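Local structure of OBCA, Oxalate Biosynthetic Component A (Burkholderia glumae, 4NNB) at residues Y7-P12 / L374-A379; L311-V316 / D356-L361; F350-V355 / R431-R436; I446-P451 / D460-L465. The protein is a biosynthetic protein built round a TIM-barrel domain that holds a magnesium ion and an oxaloacetate ion. All coordinates share one frame; numbering follows the deposited sequence.

Contact 1 of 4, residues Y7-P12 / L374-A379; sequences YITAAP and LFMLVA
Met376 and Thr9 make one of two direct contacts, both loose van der Waals ones. The flexible thioether of Met376 is bent at chi3 (65°), which turns CE toward strand 5-10, where it ends 4.2 Å from OG1 of Thr9. In the other, CD2 of Leu374 lies 4.4 Å from Tyr7 OH.

The polar link runs through one water. The phenol OH of Tyr7 donates to it at 2.8 Å, and the water in turn donates to the main-chain O of Phe375 at 3.1 Å. Tyrosine suits the place because its rigid ring carries a polar end far enough inward to make this link between strands whose nearest CA atoms, those of Thr9 and Met376, stand 9.8 Å apart.

Strands 5-10 and 373-378 are not neighbours in the closed parallel barrel: 444-449 and 469-472 lie between them on the way round. The pair therefore meets across the interior, where Met376 also packs on Ser447, Glu346 and Glu348. Phe375, pointing away from strand 5-10, packs on Val347 of strand 344-349 and meets the ring of Phe441, while Ile8 rests on helix 495-507.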
# COMPACT_ATOMS: atom_id res chain seq x y z
N TYR A 7 -17.94 -0.75 -8.25
CA TYR A 7 -17.68 -0.02 -7.02
C TYR A 7 -16.18 0.02 -6.76
O TYR A 7 -15.46 -0.92 -7.11
CB TYR A 7 -18.48 -0.56 -5.83
CG TYR A 7 -18.17 -1.99 -5.43
CD1 TYR A 7 -17.28 -2.27 -4.39
CD2 TYR A 7 -18.78 -3.06 -6.07
CE1 TYR A 7 -17.00 -3.58 -4.02
CE2 TYR A 7 -18.51 -4.37 -5.71
CZ TYR A 7 -17.62 -4.62 -4.68
OH TYR A 7 -17.35 -5.93 -4.31
N ILE A 8 -15.71 1.13 -6.19
CA ILE A 8 -14.30 1.28 -5.90
C ILE A 8 -14.10 0.98 -4.43
O ILE A 8 -14.81 1.52 -3.58
CB ILE A 8 -13.79 2.71 -6.22
CG1 ILE A 8 -13.92 2.99 -7.72
CG2 ILE A 8 -12.33 2.89 -5.75
CD1 ILE A 8 -13.72 4.46 -8.13
N THR A 9 -13.14 0.10 -4.15
CA THR A 9 -12.67 -0.09 -2.78
C THR A 9 -11.40 0.74 -2.54
O THR A 9 -10.44 0.63 -3.29
CB THR A 9 -12.39 -1.58 -2.47
OG1 THR A 9 -13.63 -2.31 -2.47
CG2 THR A 9 -11.75 -1.72 -1.07
N ALA A 10 -11.41 1.56 -1.50
CA ALA A 10 -10.19 2.25 -1.08
C ALA A 10 -9.47 1.42 -0.02
O ALA A 10 -10.10 0.93 0.92
CB ALA A 10 -10.53 3.61 -0.51
N ALA A 11 -8.16 1.26 -0.14
CA ALA A 11 -7.40 0.51 0.88
C ALA A 11 -6.25 1.38 1.40
O ALA A 11 -5.15 1.32 0.87
CB ALA A 11 -6.88 -0.80 0.31
N PRO A 12 -6.51 2.19 2.44
CA PRO A 12 -5.59 3.29 2.78
C PRO A 12 -4.37 2.93 3.61
O PRO A 12 -3.48 3.79 3.70
CB PRO A 12 -6.47 4.26 3.58
CG PRO A 12 -7.90 3.86 3.27
CD PRO A 12 -7.83 2.37 3.06
N LEU A 374 -18.79 -12.07 -1.72
CA LEU A 374 -17.83 -11.05 -2.16
C LEU A 374 -16.42 -11.62 -2.29
O LEU A 374 -15.96 -12.32 -1.39
CB LEU A 374 -17.80 -9.90 -1.16
CG LEU A 374 -19.12 -9.25 -0.76
CD1 LEU A 374 -18.87 -8.10 0.24
CD2 LEU A 374 -19.85 -8.75 -1.98
N PHE A 375 -15.74 -11.29 -3.39
CA PHE A 375 -14.37 -11.76 -3.63
C PHE A 375 -13.47 -10.59 -4.02
O PHE A 375 -13.90 -9.66 -4.70
CB PHE A 375 -14.34 -12.82 -4.75
CG PHE A 375 -15.15 -14.05 -4.44
CD1 PHE A 375 -14.56 -15.16 -3.85
CD2 PHE A 375 -16.51 -14.09 -4.72
CE1 PHE A 375 -15.31 -16.30 -3.55
CE2 PHE A 375 -17.27 -15.24 -4.43
CZ PHE A 375 -16.66 -16.34 -3.85
N MET A 376 -12.22 -10.64 -3.58
CA MET A 376 -11.19 -9.69 -4.02
C MET A 376 -10.04 -10.48 -4.61
O MET A 376 -9.43 -11.30 -3.92
CB MET A 376 -10.72 -8.81 -2.85
CG MET A 376 -9.56 -7.85 -3.19
SD MET A 376 -10.09 -6.59 -4.38
CE MET A 376 -11.29 -5.72 -3.39
N LEU A 377 -9.77 -10.26 -5.90
CA LEU A 377 -8.65 -10.95 -6.56
C LEU A 377 -7.34 -10.22 -6.22
O LEU A 377 -7.14 -9.07 -6.63
CB LEU A 377 -8.86 -11.02 -8.08
CG LEU A 377 -10.15 -11.69 -8.57
CD1 LEU A 377 -10.20 -11.67 -10.11
CD2 LEU A 377 -10.29 -13.13 -8.02
N VAL A 378 -6.47 -10.88 -5.46
CA VAL A 378 -5.16 -10.30 -5.14
C VAL A 378 -4.21 -10.64 -6.28
O VAL A 378 -3.31 -11.47 -6.16
CB VAL A 378 -4.63 -10.80 -3.78
CG1 VAL A 378 -3.41 -9.97 -3.34
CG2 VAL A 378 -5.73 -10.71 -2.72
N ALA A 379 -4.43 -9.99 -7.42
CA ALA A 379 -3.70 -10.35 -8.63
C ALA A 379 -2.30 -9.73 -8.66
O ALA A 379 -2.09 -8.61 -8.17
CB ALA A 379 -4.49 -9.96 -9.87
O HOH W 1 -15.23 -7.40 -3.13

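Contact 2 of 4, residues L311-V316 / D356-L361; sequences LSPAAV and DNATSL
The side chain of Asn357 lies against Pro313 and Ala314, its amide reaching the Pro313 carbonyl and its ND2 resting 3.7 Å from CB of Ala314. In the TIM barrel the loop 311-316, leaving the C-terminal end of strand 308-311, here meets the later part of helix 352-359, which follows the neighbouring strand 344-349.

One straight hydrogen bond carries the polar part. Asn357 ND2 donates to Pro313 O at 3.0 Å, with an N-H...O angle of 170°, in the plane of the carbonyl and also close to the plane of the Asn357 amide. CG of Asn357 sits anti to its own carbonyl carbon (chi1 -65°), which swings the amide off the helix and toward the loop. Asparagine fits because its neutral amide offers an N-H to a main-chain oxygen. Proline fits on the other side, since its compact ring can meet the helix as well: its CG packs on CB of Ala358 at 4.4 Å, and alanine, being small, lets the ring come near the helix backbone.

Ile354, from the same helix, widens the apolar patch by touching both Pro313 and Ala314. Farther along the loop, Ala314 O accepts from Asn326 ND2 and Ala315 O from Asn351 ND2, so side-chain amides hold successive loop carbonyls. Where the chain turns beyond Asn357, Ser360 folds back on the helix, and its OG donates to Asp356 O at 2.7 Å.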
# COMPACT_ATOMS: atom_id res chain seq x y z
N LEU A 311 -11.49 -12.43 4.73
CA LEU A 311 -11.43 -13.84 5.09
C LEU A 311 -10.65 -14.58 3.99
O LEU A 311 -10.99 -14.47 2.80
CB LEU A 311 -12.85 -14.42 5.24
CG LEU A 311 -12.97 -15.82 5.84
CD1 LEU A 311 -14.29 -15.96 6.61
CD2 LEU A 311 -12.86 -16.91 4.77
N SER A 312 -9.61 -15.30 4.38
CA SER A 312 -8.80 -16.06 3.43
C SER A 312 -8.82 -17.54 3.81
O SER A 312 -8.24 -17.92 4.80
CB SER A 312 -7.35 -15.55 3.45
OG SER A 312 -7.25 -14.20 3.02
N PRO A 313 -9.50 -18.38 3.00
CA PRO A 313 -9.73 -19.75 3.45
C PRO A 313 -8.65 -20.77 3.06
O PRO A 313 -8.97 -21.90 2.67
CB PRO A 313 -11.08 -20.10 2.80
CG PRO A 313 -11.09 -19.28 1.52
CD PRO A 313 -10.31 -18.01 1.83
N ALA A 314 -7.39 -20.35 3.16
CA ALA A 314 -6.22 -21.21 3.06
C ALA A 314 -5.07 -20.41 3.62
O ALA A 314 -5.18 -19.19 3.77
CB ALA A 314 -5.92 -21.60 1.61
N ALA A 315 -3.96 -21.09 3.91
CA ALA A 315 -2.72 -20.42 4.28
C ALA A 315 -2.33 -19.43 3.18
O ALA A 315 -2.49 -19.73 1.99
CB ALA A 315 -1.61 -21.44 4.49
N VAL A 316 -1.84 -18.26 3.58
CA VAL A 316 -1.37 -17.28 2.60
C VAL A 316 0.15 -17.24 2.71
O VAL A 316 0.68 -16.86 3.74
CB VAL A 316 -1.97 -15.88 2.86
CG1 VAL A 316 -1.41 -14.86 1.87
CG2 VAL A 316 -3.49 -15.93 2.71
N ASP A 356 -9.98 -23.12 -4.90
CA ASP A 356 -10.40 -24.50 -4.69
C ASP A 356 -11.24 -24.65 -3.43
O ASP A 356 -12.30 -25.27 -3.45
CB ASP A 356 -9.18 -25.40 -4.56
CG ASP A 356 -8.39 -25.51 -5.83
OD1 ASP A 356 -8.92 -25.17 -6.91
OD2 ASP A 356 -7.22 -25.94 -5.75
N ASN A 357 -10.78 -24.06 -2.34
CA ASN A 357 -11.47 -24.21 -1.06
C ASN A 357 -12.81 -23.47 -0.99
O ASN A 357 -13.80 -24.01 -0.49
CB ASN A 357 -10.55 -23.79 0.09
CG ASN A 357 -9.34 -24.71 0.21
OD1 ASN A 357 -9.27 -25.76 -0.44
ND2 ASN A 357 -8.38 -24.34 1.07
N ALA A 358 -12.83 -22.24 -1.49
CA ALA A 358 -14.04 -21.42 -1.43
C ALA A 358 -15.15 -22.06 -2.23
O ALA A 358 -16.31 -22.03 -1.83
CB ALA A 358 -13.77 -20.01 -1.94
N THR A 359 -14.79 -22.67 -3.36
CA THR A 359 -15.80 -23.23 -4.24
C THR A 359 -16.17 -24.68 -3.89
O THR A 359 -17.07 -25.24 -4.50
CB THR A 359 -15.38 -23.16 -5.73
OG1 THR A 359 -14.16 -23.88 -5.94
CG2 THR A 359 -15.19 -21.71 -6.16
N SER A 360 -15.49 -25.27 -2.92
CA SER A 360 -15.82 -26.64 -2.52
C SER A 360 -16.22 -26.71 -1.06
O SER A 360 -17.38 -26.48 -0.71
CB SER A 360 -14.66 -27.60 -2.84
OG SER A 360 -13.49 -27.26 -2.13
N LEU A 361 -15.26 -26.99 -0.19
CA LEU A 361 -15.54 -27.18 1.23
C LEU A 361 -16.24 -26.01 1.92
O LEU A 361 -17.14 -26.21 2.73
CB LEU A 361 -14.25 -27.51 1.97
CG LEU A 361 -14.45 -28.03 3.39
CD1 LEU A 361 -14.99 -29.45 3.36
CD2 LEU A 361 -13.14 -27.96 4.14

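Contact 3 of 4, residues F350-V355 / R431-R436. With OAA (oxaloacetate ion), chain C.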
# COMPACT_ATOMS: atom_id res chain seq x y z
N PHE A 350 -6.05 -14.87 -2.61
CA PHE A 350 -4.60 -14.74 -2.74
C PHE A 350 -4.00 -15.77 -3.69
O PHE A 350 -2.95 -15.53 -4.28
CB PHE A 350 -3.91 -14.90 -1.37
CG PHE A 350 -3.97 -13.68 -0.48
CD1 PHE A 350 -4.91 -13.59 0.55
CD2 PHE A 350 -3.09 -12.62 -0.68
CE1 PHE A 350 -4.95 -12.47 1.38
CE2 PHE A 350 -3.12 -11.49 0.13
CZ PHE A 350 -4.05 -11.40 1.16
N ASN A 351 -4.64 -16.93 -3.82
CA ASN A 351 -4.00 -18.07 -4.47
C ASN A 351 -5.02 -19.09 -4.97
O ASN A 351 -6.20 -18.98 -4.66
CB ASN A 351 -2.98 -18.73 -3.52
CG ASN A 351 -3.60 -19.13 -2.17
OD1 ASN A 351 -4.74 -19.58 -2.12
ND2 ASN A 351 -2.86 -18.93 -1.09
N HIS A 352 -4.56 -20.08 -5.73
CA HIS A 352 -5.49 -21.08 -6.26
C HIS A 352 -6.08 -21.97 -5.17
O HIS A 352 -7.22 -22.43 -5.29
CB HIS A 352 -4.83 -21.92 -7.37
CG HIS A 352 -4.61 -21.16 -8.64
ND1 HIS A 352 -5.64 -20.85 -9.50
CD2 HIS A 352 -3.49 -20.63 -9.18
CE1 HIS A 352 -5.16 -20.17 -10.53
NE2 HIS A 352 -3.86 -20.02 -10.36
N ALA A 353 -5.31 -22.23 -4.12
CA ALA A 353 -5.82 -23.00 -3.00
C ALA A 353 -7.10 -22.35 -2.46
O ALA A 353 -8.08 -23.04 -2.17
CB ALA A 353 -4.77 -23.10 -1.90
N ILE A 354 -7.09 -21.02 -2.37
CA ILE A 354 -8.30 -20.31 -1.91
C ILE A 354 -9.48 -20.51 -2.86
O ILE A 354 -10.61 -20.74 -2.41
CB ILE A 354 -8.01 -18.82 -1.60
CG1 ILE A 354 -7.33 -18.73 -0.24
CG2 ILE A 354 -9.29 -17.99 -1.63
CD1 ILE A 354 -6.58 -17.42 0.03
N VAL A 355 -9.22 -20.44 -4.17
CA VAL A 355 -10.28 -20.71 -5.14
C VAL A 355 -10.86 -22.12 -4.98
O VAL A 355 -12.09 -22.30 -4.91
CB VAL A 355 -9.80 -20.52 -6.60
CG1 VAL A 355 -10.97 -20.73 -7.57
CG2 VAL A 355 -9.19 -19.12 -6.79
N ARG A 431 -9.04 -15.24 -16.16
CA ARG A 431 -10.37 -15.63 -16.66
C ARG A 431 -10.93 -16.92 -16.04
O ARG A 431 -12.07 -16.91 -15.57
CB ARG A 431 -10.41 -15.69 -18.20
CG ARG A 431 -11.73 -16.22 -18.77
CD ARG A 431 -12.60 -15.10 -19.28
NE ARG A 431 -12.00 -14.48 -20.46
CZ ARG A 431 -12.32 -13.28 -20.91
NH1 ARG A 431 -13.23 -12.56 -20.28
NH2 ARG A 431 -11.73 -12.80 -21.99
N PRO A 432 -10.15 -18.02 -16.03
CA PRO A 432 -10.72 -19.25 -15.47
C PRO A 432 -10.97 -19.13 -13.97
O PRO A 432 -11.88 -19.79 -13.47
CB PRO A 432 -9.61 -20.29 -15.71
CG PRO A 432 -8.66 -19.68 -16.67
CD PRO A 432 -8.76 -18.21 -16.47
N VAL A 433 -10.18 -18.31 -13.27
CA VAL A 433 -10.42 -18.06 -11.85
C VAL A 433 -11.77 -17.37 -11.67
O VAL A 433 -12.61 -17.81 -10.88
CB VAL A 433 -9.28 -17.22 -11.21
CG1 VAL A 433 -9.62 -16.79 -9.78
CG2 VAL A 433 -7.98 -18.00 -11.22
N VAL A 434 -11.99 -16.30 -12.44
CA VAL A 434 -13.26 -15.59 -12.39
C VAL A 434 -14.44 -16.53 -12.71
O VAL A 434 -15.46 -16.51 -12.02
CB VAL A 434 -13.27 -14.37 -13.34
CG1 VAL A 434 -14.66 -13.77 -13.43
CG2 VAL A 434 -12.25 -13.32 -12.85
N GLU A 435 -14.29 -17.34 -13.75
CA GLU A 435 -15.38 -18.23 -14.16
C GLU A 435 -15.67 -19.33 -13.14
O GLU A 435 -16.83 -19.70 -12.93
CB GLU A 435 -15.09 -18.85 -15.54
CG GLU A 435 -15.07 -17.83 -16.67
CD GLU A 435 -16.34 -16.98 -16.72
OE1 GLU A 435 -17.45 -17.55 -16.61
OE2 GLU A 435 -16.21 -15.75 -16.85
N ARG A 436 -14.63 -19.85 -12.49
CA ARG A 436 -14.84 -20.83 -11.42
C ARG A 436 -15.65 -20.21 -10.30
O ARG A 436 -16.58 -20.81 -9.78
CB ARG A 436 -13.52 -21.37 -10.87
CG ARG A 436 -12.82 -22.38 -11.77
CD ARG A 436 -11.60 -22.96 -11.06
NE ARG A 436 -11.99 -23.83 -9.95
CZ ARG A 436 -11.17 -24.19 -8.97
NH1 ARG A 436 -9.92 -23.75 -8.96
NH2 ARG A 436 -11.60 -24.99 -8.00
O1 OAA C . -7.14 -9.80 4.82
O2 OAA C . -6.52 -7.63 4.65
O4 OAA C . -1.60 -8.34 2.99
O5 OAA C . -2.23 -10.00 4.45
O3 OAA C . -4.00 -7.05 3.81
C1 OAA C . -6.27 -8.90 4.47
C2 OAA C . -4.96 -9.36 3.85
C3 OAA C . -3.84 -8.34 3.83
C4 OAA C . -2.48 -8.92 3.76
O HOH W 2 -8.53 -21.50 -9.96
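The guanidinium of Arg436 has CG1 of Val355 over one face, 3.4 Å above its plane and displaced toward the rim, with NH1 the nearest atom at 3.5 Å. At the edge of the His352 imidazole, in its plane, a water is hydrogen-bonded to ND1; the same water accepts from Arg436 NH1 at 2.8 Å and so bridges the two helices. CG2 of Val433 approaches the same ring obliquely, 3.6 Å from CE1. At the far end of the segment the Phe350 ring turns its edge to the oxaloacetate ion, CZ lying 3.5 Å from its C2.

Between these groups CG2 of Val355 packs on CG1 of Val433 at 3.8 Å. With CG1 anti to the backbone N (chi1 -177°), Val355 serves two neighbours, one methyl for the valine and one for the arginine. Arg436 NH1 has its charged partner in Asp356 OD1, a salt bridge to the residue after Val355.

Asn351 caps helix 352-359, its OD1 accepting from Ile354 N at 2.8 Å. The arrangement is that of a TIM barrel: outer helices 352-359 and 416-440 pack side by side, while Phe350, just after strand 344-349, reaches the ligand pocket.

Contact 4 of 4, residues I446-P451 / D460-L465; sequences ISILLP and DVALGL
Ile448 meets two consecutive residues of helix 458-465 with its two branches, within the beta-alpha-beta unit formed by strand 444-449, this helix and strand 469-472. Its CD1 touches CG1 of Val461 at 3.7 Å, the two side chains crossing at about a right angle, and its CG2 rests on CB of Ala462 at 3.8 Å. The split follows from chi1 (-173°): CG1 stands anti to the backbone N and carries CD1 out to the valine, while CG2 falls between the backbone N and the carbonyl carbon. A beta-branched isoleucine suits this strand position because its two arms can meet two successive helix residues. Alanine suits the helix face turned to the sheet, for its single methyl lets the backbones approach to 6.7 Å between the CA atoms of Ile448 and Ala462.

Around this apolar centre, Leu430 of helix 416-440 packs on Ile448, Ala426 meets Val461, and Ile470 of strand 469-472 lies against Ala462. The strand is fixed from both flanks by main-chain bonds, Ile448 pairing with Gly469 and Arg471, and Ser447 with Phe375 and Leu377. The helix is held at Asp460, whose carboxylate makes a salt bridge with Arg509 through OD1 and a hydrogen bond with His419 through OD2. Within the helix the same residue closes a regular turn, its main-chain O accepting from Gly464 N at 2.9 Å.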
# COMPACT_ATOMS: atom_id res chain seq x y z
N ILE A 446 -17.13 -9.65 -7.72
CA ILE A 446 -15.70 -9.90 -7.75
C ILE A 446 -14.97 -8.60 -8.10
O ILE A 446 -15.24 -7.97 -9.14
CB ILE A 446 -15.36 -11.00 -8.76
CG1 ILE A 446 -16.16 -12.28 -8.45
CG2 ILE A 446 -13.86 -11.29 -8.80
CD1 ILE A 446 -15.94 -13.40 -9.45
N SER A 447 -14.05 -8.21 -7.23
CA SER A 447 -13.20 -7.05 -7.48
C SER A 447 -11.77 -7.49 -7.75
O SER A 447 -11.42 -8.66 -7.52
CB SER A 447 -13.24 -6.08 -6.30
OG SER A 447 -14.54 -5.57 -6.10
N ILE A 448 -10.95 -6.56 -8.23
CA ILE A 448 -9.54 -6.83 -8.44
C ILE A 448 -8.64 -5.74 -7.84
O ILE A 448 -9.02 -4.56 -7.81
CB ILE A 448 -9.22 -7.00 -9.94
CG1 ILE A 448 -7.77 -7.45 -10.16
CG2 ILE A 448 -9.54 -5.71 -10.72
CD1 ILE A 448 -7.48 -7.99 -11.58
N LEU A 449 -7.48 -6.15 -7.33
CA LEU A 449 -6.43 -5.21 -6.99
C LEU A 449 -5.20 -5.61 -7.75
O LEU A 449 -5.09 -6.77 -8.20
CB LEU A 449 -6.13 -5.22 -5.48
CG LEU A 449 -5.45 -6.44 -4.86
CD1 LEU A 449 -3.93 -6.38 -4.96
CD2 LEU A 449 -5.89 -6.60 -3.40
N LEU A 450 -4.27 -4.68 -7.89
CA LEU A 450 -2.95 -4.97 -8.43
C LEU A 450 -1.88 -4.19 -7.67
O LEU A 450 -2.14 -3.09 -7.20
CB LEU A 450 -2.89 -4.62 -9.92
CG LEU A 450 -3.57 -5.55 -10.93
CD1 LEU A 450 -3.63 -4.89 -12.31
CD2 LEU A 450 -2.81 -6.85 -11.02
N PRO A 451 -0.67 -4.76 -7.55
CA PRO A 451 0.41 -4.01 -6.89
C PRO A 451 0.73 -2.76 -7.70
O PRO A 451 0.55 -2.78 -8.93
CB PRO A 451 1.61 -4.97 -6.92
CG PRO A 451 1.07 -6.31 -7.37
CD PRO A 451 -0.19 -6.02 -8.15
N ASP A 460 -8.30 -1.98 -17.72
CA ASP A 460 -8.47 -2.86 -18.87
C ASP A 460 -8.80 -4.29 -18.43
O ASP A 460 -9.72 -4.92 -18.96
CB ASP A 460 -7.23 -2.88 -19.76
CG ASP A 460 -7.06 -1.61 -20.58
OD1 ASP A 460 -8.07 -0.93 -20.86
OD2 ASP A 460 -5.92 -1.31 -20.95
N VAL A 461 -8.05 -4.79 -17.44
CA VAL A 461 -8.24 -6.15 -16.95
C VAL A 461 -9.60 -6.32 -16.30
O VAL A 461 -10.29 -7.31 -16.54
CB VAL A 461 -7.14 -6.56 -15.96
CG1 VAL A 461 -7.48 -7.89 -15.29
CG2 VAL A 461 -5.82 -6.65 -16.67
N ALA A 462 -10.01 -5.35 -15.49
CA ALA A 462 -11.28 -5.45 -14.78
C ALA A 462 -12.47 -5.40 -15.75
O ALA A 462 -13.46 -6.13 -15.59
CB ALA A 462 -11.40 -4.35 -13.75
N LEU A 463 -12.37 -4.52 -16.74
CA LEU A 463 -13.44 -4.35 -17.70
C LEU A 463 -13.53 -5.59 -18.60
O LEU A 463 -14.62 -6.06 -18.91
CB LEU A 463 -13.21 -3.08 -18.52
CG LEU A 463 -14.16 -1.91 -18.23
CD1 LEU A 463 -14.72 -1.92 -16.82
CD2 LEU A 463 -13.50 -0.56 -18.52
N GLY A 464 -12.38 -6.13 -18.98
CA GLY A 464 -12.34 -7.27 -19.87
C GLY A 464 -12.78 -8.56 -19.21
O GLY A 464 -13.17 -9.51 -19.89
N LEU A 465 -12.72 -8.59 -17.88
CA LEU A 465 -13.13 -9.78 -17.12
C LEU A 465 -14.58 -9.68 -16.69
O LEU A 465 -15.16 -10.65 -16.19
CB LEU A 465 -12.24 -9.97 -15.90
CG LEU A 465 -10.83 -10.48 -16.18
CD1 LEU A 465 -9.96 -10.37 -14.92
CD2 LEU A 465 -10.85 -11.91 -16.73

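Segment 7-12 near the N terminus meets 374-379 far along the chain, so contact 1 closes a loop of 361 residues across the barrel interior. Contact 2 is nested in that loop, tying the exit of strand 308-311 to helix 352-359. Contact 3 opens on the same helix before contact 2 closes and itself closes at 431-436; it thus crosses contacts 1 and 2, bringing in helix 416-440, and it packs on contact 1 through Leu377 and Val378. Contact 4 follows in series, closing a short loop between strand 444-449 and helix 458-465. Strand pairing of 373-378 with 444-449 unites contacts 1 and 4, while Arg431 and Leu465 join contacts 3 and 4.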